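Local coordinates for 5,10-methylenetetrahydrofolate dehydrogenase (Bombyx mori, PDB 5ZF1), which probably oxidises 5,10-methylenetetrahydrofolate to 5,10-methenyltetrahydrofolate with NADP+ as the electron acceptor in one-carbon metabolism, at residues D118-H123 and A283-N288. Numbering follows the deposited sequence.
Sequences DIDGFH and AMLMHN
Asn288, on helix 277-298, donates its amide to the backbone carbonyl of Ile119, the one hydrogen bond between segments 118-123 and 283-288. The bond from ND2 of Asn288 to O of Ile119 is 2.9 Å long and nearly straight at 159°, and the oxygen lies close to the amide plane. ND2 also donates to the carbonyl of Val138, while OD1 of Asn288 accepts a bond from ND1 of His287, 3.2 Å away; both ends of the buried amide are engaged, which should hold its rotation. Replacement by alanine would probably leave the carbonyls of Ile119 and Val138 without their shared donor and weaken the tie between loop and helix.

Van der Waals contacts flank this bond. Chi1 of -57° sets CG1 of Ile119 beside the backbone N and turns CG2 toward the helix, where this methyl lies 3.5 Å from O of Leu285, 3.8 Å from CB of Asn288 and 4.0 Å from CD2 of Leu285. CD2 of Leu285 also meets OD1 of Asp120 at 3.6 Å, and Leu95 of strand 93-96 touches Ile119, Asp120 and Leu285.

Within the loop, a type I beta turn from Asp118 to Gly121, closed by the bond from N of Gly121 to O of Asp118, has Ile119 as its second residue, and OD2 of Asp118 accepts the backbone N of His123 at 2.8 Å. ND1 of His123 accepts the backbone N of Ile125, capping the start of helix 124-131. The arrangement fits the two-domain fold of the methylenetetrahydrofolate dehydrogenase/cyclohydrolase family, in which the long C-terminal helix crosses back from the NAD(P)-binding part to the catalytic part, meeting here the loop that leads into helix 124-131.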
loop_
_atom_site.group_PDB
_atom_site.type_symbol
_atom_site.label_atom_id
_atom_site.label_comp_id
_atom_site.label_asym_id
_atom_site.label_seq_id
_atom_site.Cartn_x
_atom_site.Cartn_y
_atom_site.Cartn_z
ATOM N N ASP B 118 -0.121 7.497 -16.883
ATOM C CA ASP B 118 -1.276 6.932 -16.183
ATOM C C ASP B 118 -1.848 7.981 -15.229
ATOM O O ASP B 118 -1.572 7.999 -14.031
ATOM C CB ASP B 118 -0.847 5.661 -15.458
ATOM C CG ASP B 118 -1.910 5.111 -14.525
ATOM O OD1 ASP B 118 -3.115 5.203 -14.854
ATOM O OD2 ASP B 118 -1.506 4.555 -13.465
ATOM N N ILE B 119 -2.697 8.856 -15.779
ATOM C CA ILE B 119 -3.172 10.013 -15.021
ATOM C C ILE B 119 -4.020 9.600 -13.822
ATOM O O ILE B 119 -4.040 10.304 -12.808
ATOM C CB ILE B 119 -3.943 10.952 -15.969
ATOM C CG1 ILE B 119 -3.041 11.349 -17.124
ATOM C CG2 ILE B 119 -4.500 12.162 -15.231
ATOM C CD1 ILE B 119 -1.725 11.902 -16.688
ATOM N N ASP B 120 -4.730 8.469 -13.912
ATOM C CA ASP B 120 -5.522 7.983 -12.788
ATOM C C ASP B 120 -4.671 7.348 -11.702
ATOM O O ASP B 120 -5.177 7.134 -10.587
ATOM C CB ASP B 120 -6.544 6.943 -13.253
ATOM C CG ASP B 120 -7.924 7.532 -13.490
ATOM O OD1 ASP B 120 -8.369 8.399 -12.707
ATOM O OD2 ASP B 120 -8.570 7.108 -14.468
ATOM N N GLY B 121 -3.416 7.024 -12.002
ATOM C CA GLY B 121 -2.537 6.429 -11.010
ATOM C C GLY B 121 -2.926 5.034 -10.594
ATOM O O GLY B 121 -2.557 4.598 -9.501
ATOM N N PHE B 122 -3.632 4.304 -11.444
ATOM C CA PHE B 122 -4.090 2.975 -11.061
ATOM C C PHE B 122 -3.152 1.852 -11.490
ATOM O O PHE B 122 -3.346 0.711 -11.052
ATOM C CB PHE B 122 -5.487 2.705 -11.626
ATOM C CG PHE B 122 -6.577 3.554 -11.008
ATOM C CD1 PHE B 122 -6.492 3.988 -9.687
ATOM C CD2 PHE B 122 -7.667 3.934 -11.762
ATOM C CE1 PHE B 122 -7.497 4.773 -9.138
ATOM C CE2 PHE B 122 -8.669 4.722 -11.224
ATOM C CZ PHE B 122 -8.590 5.138 -9.915
ATOM N N HIS B 123 -2.141 2.134 -12.305
ATOM C CA HIS B 123 -1.179 1.108 -12.696
ATOM C C HIS B 123 -0.440 0.587 -11.465
ATOM O O HIS B 123 -0.088 1.359 -10.567
ATOM C CB HIS B 123 -0.188 1.700 -13.707
ATOM C CG HIS B 123 0.660 0.684 -14.410
ATOM N ND1 HIS B 123 1.658 -0.023 -13.774
ATOM C CD2 HIS B 123 0.687 0.291 -15.706
ATOM C CE1 HIS B 123 2.238 -0.834 -14.641
ATOM N NE2 HIS B 123 1.667 -0.663 -15.820
ATOM N N ALA B 283 -9.971 18.550 -10.752
ATOM C CA ALA B 283 -8.820 19.447 -10.645
ATOM C C ALA B 283 -7.540 18.663 -10.397
ATOM O O ALA B 283 -6.486 18.990 -10.947
ATOM C CB ALA B 283 -9.038 20.466 -9.527
ATOM N N MET B 284 -7.614 17.613 -9.575
ATOM C CA MET B 284 -6.421 16.805 -9.345
ATOM C C MET B 284 -6.036 15.980 -10.564
ATOM O O MET B 284 -4.845 15.719 -10.765
ATOM C CB MET B 284 -6.628 15.906 -8.126
ATOM C CG MET B 284 -6.677 16.665 -6.828
ATOM S SD MET B 284 -5.174 17.583 -6.512
ATOM C CE MET B 284 -5.824 19.199 -6.778
ATOM N N LEU B 285 -7.011 15.537 -11.379
ATOM C CA LEU B 285 -6.664 14.910 -12.652
ATOM C C LEU B 285 -5.872 15.871 -13.530
ATOM O O LEU B 285 -4.955 15.458 -14.248
ATOM C CB LEU B 285 -7.918 14.459 -13.405
ATOM C CG LEU B 285 -8.674 13.227 -12.905
ATOM C CD1 LEU B 285 -9.980 13.062 -13.670
ATOM C CD2 LEU B 285 -7.792 11.982 -13.022
ATOM N N MET B 286 -6.232 17.154 -13.498
ATOM C CA MET B 286 -5.490 18.148 -14.273
ATOM C C MET B 286 -4.089 18.338 -13.711
ATOM O O MET B 286 -3.110 18.439 -14.470
ATOM C CB MET B 286 -6.264 19.470 -14.286
ATOM C CG MET B 286 -7.617 19.364 -14.973
ATOM S SD MET B 286 -7.537 18.662 -16.633
ATOM C CE MET B 286 -8.659 17.270 -16.479
ATOM N N HIS B 287 -3.974 18.385 -12.380
ATOM C CA HIS B 287 -2.664 18.394 -11.744
ATOM C C HIS B 287 -1.815 17.220 -12.218
ATOM O O HIS B 287 -0.624 17.374 -12.526
ATOM C CB HIS B 287 -2.827 18.362 -10.221
ATOM C CG HIS B 287 -1.553 18.078 -9.489
ATOM N ND1 HIS B 287 -1.154 16.801 -9.157
ATOM C CD2 HIS B 287 -0.561 18.902 -9.076
ATOM C CE1 HIS B 287 0.009 16.856 -8.532
ATOM N NE2 HIS B 287 0.392 18.118 -8.474
ATOM N N ASN B 288 -2.406 16.021 -12.240
ATOM C CA ASN B 288 -1.658 14.832 -12.628
ATOM C C ASN B 288 -1.231 14.884 -14.088
ATOM O O ASN B 288 -0.141 14.411 -14.428
ATOM C CB ASN B 288 -2.497 13.575 -12.389
ATOM C CG ASN B 288 -2.592 13.201 -10.931
ATOM O OD1 ASN B 288 -2.000 13.854 -10.078
ATOM N ND2 ASN B 288 -3.308 12.106 -10.640
#